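Local atomic coordinates of yersinopine synthase (Yersinia pestis, PDB entry 6C4M), a protein that catalyses the NADPH-dependent reductive condensation of pyruvate with a histidine-derived intermediate, the last step in making the metallophore yersinopine. Residues I319-F324 against Y355-R360; F324-N329 against V337-I342. One frame throughout, in Å; residues are numbered along the deposited sequence.

Interaction 1: I319-F324 against Y355-R360; sequences INLLRF and YALFVR
L322 and L357 mark the closest approach of the two helical backbones, their CA atoms 7.3 Å apart, so the gap is bridged by aliphatic side chains. L322 carries the largest share of the contact: with CG anti to its N (chi1 -175°), it spreads its two methyls over different partners. L322 CD2 rests on A356 CB at 4.0 Å, whereas L322 CD1 lies 4.2 Å from L357 CD2 and 4.1 Å from R360 CG. L322 and R360 run alongside each other in opposing senses; R360 offers only its methylene here, bends at chi2 and sends its guanidinium on to the carbonyl of Y330. More loosely, L321 CD2 touches L357 CD2 at 4.4 Å. Just before the helix, N320 is the N-cap: its OD1 accepts from R323 N (3.0 Å), the donor lying well above the carbonyl plane. This is buried aliphatic helix-to-helix packing in the largely helical part of the chain, with the R360 side chain about 10 Å from that of H260, the inferred proton donor/acceptor. Helix 294-313 packs on L321 and L357, W341 of helix 339-344 covers L322 and A356, and on helix 350-364 Y355, F358 and V359 pack against the second subunit.

Interaction 2: F324-N329 against V337-I342; sequences FLNDDN and VSRRWI
R339 grips D327 end-on through a two-pronged salt bridge, NH2 giving to OD2 at 2.9 Å and NH1 to OD1 at 3.0 Å. Both oxygens use their syn lone pairs, and the carboxylate and guanidinium planes are only 17° apart, so the groups meet edge to edge; the NH2 bond is almost straight (174°). The arginine chain folds at chi2 and chi3 to bring its head round to the carboxylate. D327 OD1 has a second donor, N326 ND2 at 2.8 Å, which arrives nearly along the C-O axis with the oxygen in the plane of the amide. Two bonds thus hold OD1 and one holds OD2, which should favour a charged carboxylate. The other end of the N326 amide is used too, OD1 accepting from V332 N in the connecting loop. Both segments belong to a helix-loop-helix unit, in which helix 321-329 widens into a pi-type turn over 324-329 and helix 339-344 starts at the N-cap S338, whose OG accepts from W341 N at 2.9 Å. At the pi-type turn F324 O takes two donors from opposite faces of its plane, D328 N and N329 ND2, the latter at 3.0 Å; that same ND2 sits over the centre of the F324 ring. I342 supplies the apolar part: with CG1 anti to the carbonyl carbon (chi1 -73°), CD1 reaches N326 ND2 at 3.6 Å and also lies against one face of the R339 guanidinium, offset toward its rim. I342 CG2 passes D327 OD2 at 4.1 Å. Away from the interface, D328 OD2 takes the hydroxyl of Y214, while W341 NE1 and R340 NH2 both reach E352 OE2.

Well along the chain, after the nucleotide-binding sheet and helix 294-313, comes helix 321-329, which serves both contacts in turn: its opening turn in interaction 1, the turns after it in interaction 2, the two segments overlapping at F324. A short loop then leads to helix 339-344, where interaction 2 closes the smaller loop. The chain runs on into helix 350-364, and interaction 1 closes the larger loop around the first, so the two nest without crossing. Their centres are 6 Å apart. N320 ND2 bonds to I342 O, and R323 forms a salt bridge with D328. Three successive helices are thereby tied together in the largely helical part of the chain.

Interaction 1: I319-F324 against Y355-R360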
loop_
_atom_site.group_PDB
_atom_site.type_symbol
_atom_site.label_atom_id
_atom_site.label_comp_id
_atom_site.label_asym_id
_atom_site.label_seq_id
_atom_site.Cartn_x
_atom_site.Cartn_y
_atom_site.Cartn_z
ATOM N N ILE A 319 -0.010 0.506 26.277
ATOM C CA ILE A 319 -1.198 0.283 25.456
ATOM C C ILE A 319 -0.942 -0.836 24.442
ATOM O O ILE A 319 0.202 -1.259 24.256
ATOM C CB ILE A 319 -1.615 1.574 24.728
ATOM C CG1 ILE A 319 -0.668 1.897 23.568
ATOM C CG2 ILE A 319 -1.668 2.743 25.719
ATOM C CD1 ILE A 319 -1.098 3.116 22.756
ATOM N N ASN A 320 -2.018 -1.331 23.827
ATOM C CA ASN A 320 -1.980 -2.110 22.587
ATOM C C ASN A 320 -2.055 -1.123 21.429
ATOM O O ASN A 320 -3.132 -0.608 21.107
ATOM C CB ASN A 320 -3.148 -3.089 22.555
ATOM C CG ASN A 320 -3.192 -3.921 21.253
ATOM O OD1 ASN A 320 -2.644 -3.518 20.232
ATOM N ND2 ASN A 320 -3.892 -5.059 21.294
ATOM N N LEU A 321 -0.905 -0.849 20.802
ATOM C CA LEU A 321 -0.849 0.199 19.787
ATOM C C LEU A 321 -1.818 -0.069 18.645
ATOM O O LEU A 321 -2.576 0.818 18.235
ATOM C CB LEU A 321 0.577 0.343 19.263
ATOM C CG LEU A 321 0.724 1.325 18.100
ATOM C CD1 LEU A 321 0.293 2.739 18.482
ATOM C CD2 LEU A 321 2.162 1.300 17.597
ATOM N N LEU A 322 -1.819 -1.288 18.113
ATOM C CA LEU A 322 -2.627 -1.546 16.929
ATOM C C LEU A 322 -4.128 -1.507 17.263
ATOM O O LEU A 322 -4.921 -0.901 16.526
ATOM C CB LEU A 322 -2.201 -2.886 16.294
ATOM C CG LEU A 322 -2.893 -3.228 14.978
ATOM C CD1 LEU A 322 -2.715 -2.138 13.902
ATOM C CD2 LEU A 322 -2.481 -4.615 14.432
ATOM N N ARG A 323 -4.526 -2.074 18.411
ATOM C CA ARG A 323 -5.921 -1.942 18.854
ATOM C C ARG A 323 -6.314 -0.478 19.025
ATOM O O ARG A 323 -7.406 -0.070 18.606
ATOM C CB ARG A 323 -6.159 -2.700 20.171
ATOM C CG ARG A 323 -7.659 -2.719 20.666
ATOM C CD ARG A 323 -7.792 -2.752 22.207
ATOM N NE ARG A 323 -7.124 -1.575 22.726
ATOM C CZ ARG A 323 -7.598 -0.339 22.635
ATOM N NH1 ARG A 323 -8.804 -0.103 22.112
ATOM N NH2 ARG A 323 -6.860 0.660 23.095
ATOM N N PHE A 324 -5.441 0.319 19.647
ATOM C CA PHE A 324 -5.709 1.749 19.825
ATOM C C PHE A 324 -5.883 2.441 18.477
ATOM O O PHE A 324 -6.851 3.176 18.265
ATOM C CB PHE A 324 -4.563 2.385 20.623
ATOM C CG PHE A 324 -4.647 3.889 20.756
ATOM C CD1 PHE A 324 -5.651 4.485 21.525
ATOM C CD2 PHE A 324 -3.690 4.707 20.161
ATOM C CE1 PHE A 324 -5.719 5.873 21.667
ATOM C CE2 PHE A 324 -3.748 6.094 20.306
ATOM C CZ PHE A 324 -4.756 6.674 21.070
ATOM N N TYR A 355 4.777 -5.995 9.887
ATOM C CA TYR A 355 3.919 -6.317 8.748
ATOM C C TYR A 355 2.512 -5.789 9.001
ATOM O O TYR A 355 1.944 -5.074 8.162
ATOM C CB TYR A 355 3.933 -7.840 8.501
ATOM C CG TYR A 355 3.176 -8.374 7.278
ATOM C CD1 TYR A 355 2.774 -7.541 6.247
ATOM C CD2 TYR A 355 2.883 -9.724 7.172
ATOM C CE1 TYR A 355 2.100 -8.032 5.167
ATOM C CE2 TYR A 355 2.188 -10.233 6.088
ATOM C CZ TYR A 355 1.802 -9.382 5.085
ATOM O OH TYR A 355 1.154 -9.875 3.977
ATOM N N ALA A 356 1.973 -6.051 10.202
ATOM C CA ALA A 356 0.620 -5.594 10.514
ATOM C C ALA A 356 0.507 -4.081 10.410
ATOM O O ALA A 356 -0.468 -3.570 9.842
ATOM C CB ALA A 356 0.196 -6.074 11.898
ATOM N N LEU A 357 1.518 -3.344 10.905
ATOM C CA LEU A 357 1.466 -1.892 10.836
ATOM C C LEU A 357 1.614 -1.375 9.418
ATOM O O LEU A 357 0.943 -0.393 9.052
ATOM C CB LEU A 357 2.535 -1.289 11.747
ATOM C CG LEU A 357 2.244 -1.391 13.248
ATOM C CD1 LEU A 357 3.534 -1.119 14.062
ATOM C CD2 LEU A 357 1.129 -0.395 13.625
ATOM N N PHE A 358 2.508 -1.998 8.604
ATOM C CA PHE A 358 2.611 -1.602 7.205
ATOM C C PHE A 358 1.290 -1.828 6.498
ATOM O O PHE A 358 0.824 -0.971 5.738
ATOM C CB PHE A 358 3.761 -2.344 6.483
ATOM C CG PHE A 358 3.953 -1.872 5.074
ATOM C CD1 PHE A 358 3.174 -2.376 4.056
ATOM C CD2 PHE A 358 4.861 -0.872 4.782
ATOM C CE1 PHE A 358 3.317 -1.915 2.757
ATOM C CE2 PHE A 358 5.017 -0.424 3.492
ATOM C CZ PHE A 358 4.230 -0.953 2.478
ATOM N N VAL A 359 0.633 -2.950 6.781
ATOM C CA VAL A 359 -0.656 -3.204 6.144
ATOM C C VAL A 359 -1.657 -2.150 6.589
ATOM O O VAL A 359 -2.387 -1.567 5.770
ATOM C CB VAL A 359 -1.147 -4.641 6.437
ATOM C CG1 VAL A 359 -2.547 -4.842 5.898
ATOM C CG2 VAL A 359 -0.245 -5.669 5.775
ATOM N N ARG A 360 -1.680 -1.861 7.889
ATOM C CA ARG A 360 -2.584 -0.835 8.387
ATOM C C ARG A 360 -2.417 0.490 7.644
ATOM O O ARG A 360 -3.394 1.044 7.135
ATOM C CB ARG A 360 -2.367 -0.645 9.882
ATOM C CG ARG A 360 -3.506 0.081 10.506
ATOM C CD ARG A 360 -3.052 1.347 11.085
ATOM N NE ARG A 360 -4.193 2.089 11.578
ATOM C CZ ARG A 360 -4.186 3.378 11.831
ATOM N NH1 ARG A 360 -3.056 4.085 11.673
ATOM N NH2 ARG A 360 -5.314 3.944 12.252
#

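Interaction 2: F324-N329 against V337-I342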
loop_
_atom_site.group_PDB
_atom_site.type_symbol
_atom_site.label_atom_id
_atom_site.label_comp_id
_atom_site.label_asym_id
_atom_site.label_seq_id
_atom_site.Cartn_x
_atom_site.Cartn_y
_atom_site.Cartn_z
ATOM N N PHE A 324 -5.441 0.319 19.647
ATOM C CA PHE A 324 -5.709 1.749 19.825
ATOM C C PHE A 324 -5.883 2.441 18.477
ATOM O O PHE A 324 -6.851 3.176 18.265
ATOM C CB PHE A 324 -4.563 2.385 20.623
ATOM C CG PHE A 324 -4.647 3.889 20.756
ATOM C CD1 PHE A 324 -5.651 4.485 21.525
ATOM C CD2 PHE A 324 -3.690 4.707 20.161
ATOM C CE1 PHE A 324 -5.719 5.873 21.667
ATOM C CE2 PHE A 324 -3.748 6.094 20.306
ATOM C CZ PHE A 324 -4.756 6.674 21.070
ATOM N N LEU A 325 -4.934 2.240 17.559
ATOM C CA LEU A 325 -5.044 2.875 16.246
ATOM C C LEU A 325 -6.327 2.477 15.538
ATOM O O LEU A 325 -7.013 3.320 14.946
ATOM C CB LEU A 325 -3.864 2.498 15.366
ATOM C CG LEU A 325 -2.490 2.925 15.842
ATOM C CD1 LEU A 325 -1.387 2.312 14.935
ATOM C CD2 LEU A 325 -2.371 4.441 15.853
ATOM N N ASN A 326 -6.634 1.185 15.527
ATOM C CA ASN A 326 -7.773 0.729 14.744
ATOM C C ASN A 326 -9.077 1.035 15.472
ATOM O O ASN A 326 -9.983 1.647 14.899
ATOM C CB ASN A 326 -7.661 -0.769 14.468
ATOM C CG ASN A 326 -8.646 -1.252 13.420
ATOM O OD1 ASN A 326 -8.396 -1.171 12.220
ATOM N ND2 ASN A 326 -9.788 -1.760 13.880
ATOM N N ASP A 327 -9.172 0.627 16.740
ATOM C CA ASP A 327 -10.467 0.615 17.423
ATOM C C ASP A 327 -10.784 1.940 18.109
ATOM O O ASP A 327 -11.958 2.247 18.306
ATOM C CB ASP A 327 -10.531 -0.522 18.455
ATOM C CG ASP A 327 -10.559 -1.904 17.830
ATOM O OD1 ASP A 327 -10.508 -2.036 16.571
ATOM O OD2 ASP A 327 -10.621 -2.879 18.620
ATOM N N ASP A 328 -9.793 2.737 18.475
ATOM C CA ASP A 328 -10.067 4.048 19.070
ATOM C C ASP A 328 -9.882 5.220 18.113
ATOM O O ASP A 328 -10.322 6.323 18.442
ATOM C CB ASP A 328 -9.179 4.279 20.285
ATOM C CG ASP A 328 -9.404 3.252 21.384
ATOM O OD1 ASP A 328 -10.441 2.552 21.359
ATOM O OD2 ASP A 328 -8.539 3.155 22.287
ATOM N N ASN A 329 -9.236 5.035 16.950
ATOM C CA ASN A 329 -9.011 6.168 16.050
ATOM C C ASN A 329 -9.635 5.943 14.667
ATOM O O ASN A 329 -10.734 6.444 14.407
ATOM C CB ASN A 329 -7.512 6.473 15.986
ATOM C CG ASN A 329 -6.989 7.031 17.301
ATOM O OD1 ASN A 329 -6.926 8.253 17.475
ATOM N ND2 ASN A 329 -6.668 6.141 18.255
ATOM N N VAL A 337 -6.323 -5.886 8.043
ATOM C CA VAL A 337 -5.771 -6.121 9.374
ATOM C C VAL A 337 -6.740 -6.993 10.159
ATOM O O VAL A 337 -7.798 -6.522 10.590
ATOM C CB VAL A 337 -5.498 -4.805 10.120
ATOM C CG1 VAL A 337 -4.978 -5.097 11.521
ATOM C CG2 VAL A 337 -4.495 -3.949 9.320
ATOM N N SER A 338 -6.331 -8.225 10.449
ATOM C CA SER A 338 -7.245 -9.169 11.059
ATOM C C SER A 338 -7.530 -8.784 12.518
ATOM O O SER A 338 -6.773 -8.050 13.167
ATOM C CB SER A 338 -6.658 -10.577 10.994
ATOM O OG SER A 338 -5.490 -10.613 11.795
ATOM N N ARG A 339 -8.642 -9.302 13.049
ATOM C CA ARG A 339 -8.893 -9.120 14.478
ATOM C C ARG A 339 -7.838 -9.845 15.285
ATOM O O ARG A 339 -7.468 -9.397 16.370
ATOM C CB ARG A 339 -10.292 -9.632 14.888
ATOM C CG ARG A 339 -11.464 -8.856 14.316
ATOM C CD ARG A 339 -11.333 -7.377 14.564
ATOM N NE ARG A 339 -11.063 -7.058 15.972
ATOM C CZ ARG A 339 -11.018 -5.824 16.456
ATOM N NH1 ARG A 339 -11.283 -4.787 15.670
ATOM N NH2 ARG A 339 -10.721 -5.630 17.730
ATOM N N ARG A 340 -7.341 -10.970 14.780
ATOM C CA ARG A 340 -6.235 -11.622 15.467
ATOM C C ARG A 340 -5.032 -10.685 15.583
ATOM O O ARG A 340 -4.378 -10.630 16.634
ATOM C CB ARG A 340 -5.836 -12.899 14.740
ATOM C CG ARG A 340 -4.829 -13.757 15.514
ATOM C CD ARG A 340 -4.027 -14.670 14.578
ATOM N NE ARG A 340 -2.604 -14.621 14.932
ATOM C CZ ARG A 340 -1.612 -14.256 14.134
ATOM N NH1 ARG A 340 -1.817 -13.917 12.865
ATOM N NH2 ARG A 340 -0.380 -14.260 14.616
ATOM N N TRP A 341 -4.695 -9.967 14.506
ATOM C CA TRP A 341 -3.530 -9.082 14.565
ATOM C C TRP A 341 -3.740 -7.981 15.617
ATOM O O TRP A 341 -2.820 -7.620 16.358
ATOM C CB TRP A 341 -3.248 -8.493 13.174
ATOM C CG TRP A 341 -2.210 -9.277 12.340
ATOM C CD1 TRP A 341 -1.484 -10.374 12.730
ATOM C CD2 TRP A 341 -1.805 -8.997 10.991
ATOM N NE1 TRP A 341 -0.651 -10.776 11.716
ATOM C CE2 TRP A 341 -0.830 -9.944 10.642
ATOM C CE3 TRP A 341 -2.164 -8.020 10.055
ATOM C CZ2 TRP A 341 -0.217 -9.954 9.390
ATOM C CZ3 TRP A 341 -1.553 -8.018 8.838
ATOM C CH2 TRP A 341 -0.584 -8.977 8.504
ATOM N N ILE A 342 -4.961 -7.471 15.705
ATOM C CA ILE A 342 -5.281 -6.406 16.649
ATOM C C ILE A 342 -5.198 -6.916 18.082
ATOM O O ILE A 342 -4.523 -6.320 18.933
ATOM C CB ILE A 342 -6.667 -5.843 16.311
ATOM C CG1 ILE A 342 -6.548 -5.008 15.033
ATOM C CG2 ILE A 342 -7.260 -5.023 17.493
ATOM C CD1 ILE A 342 -7.874 -4.755 14.327
#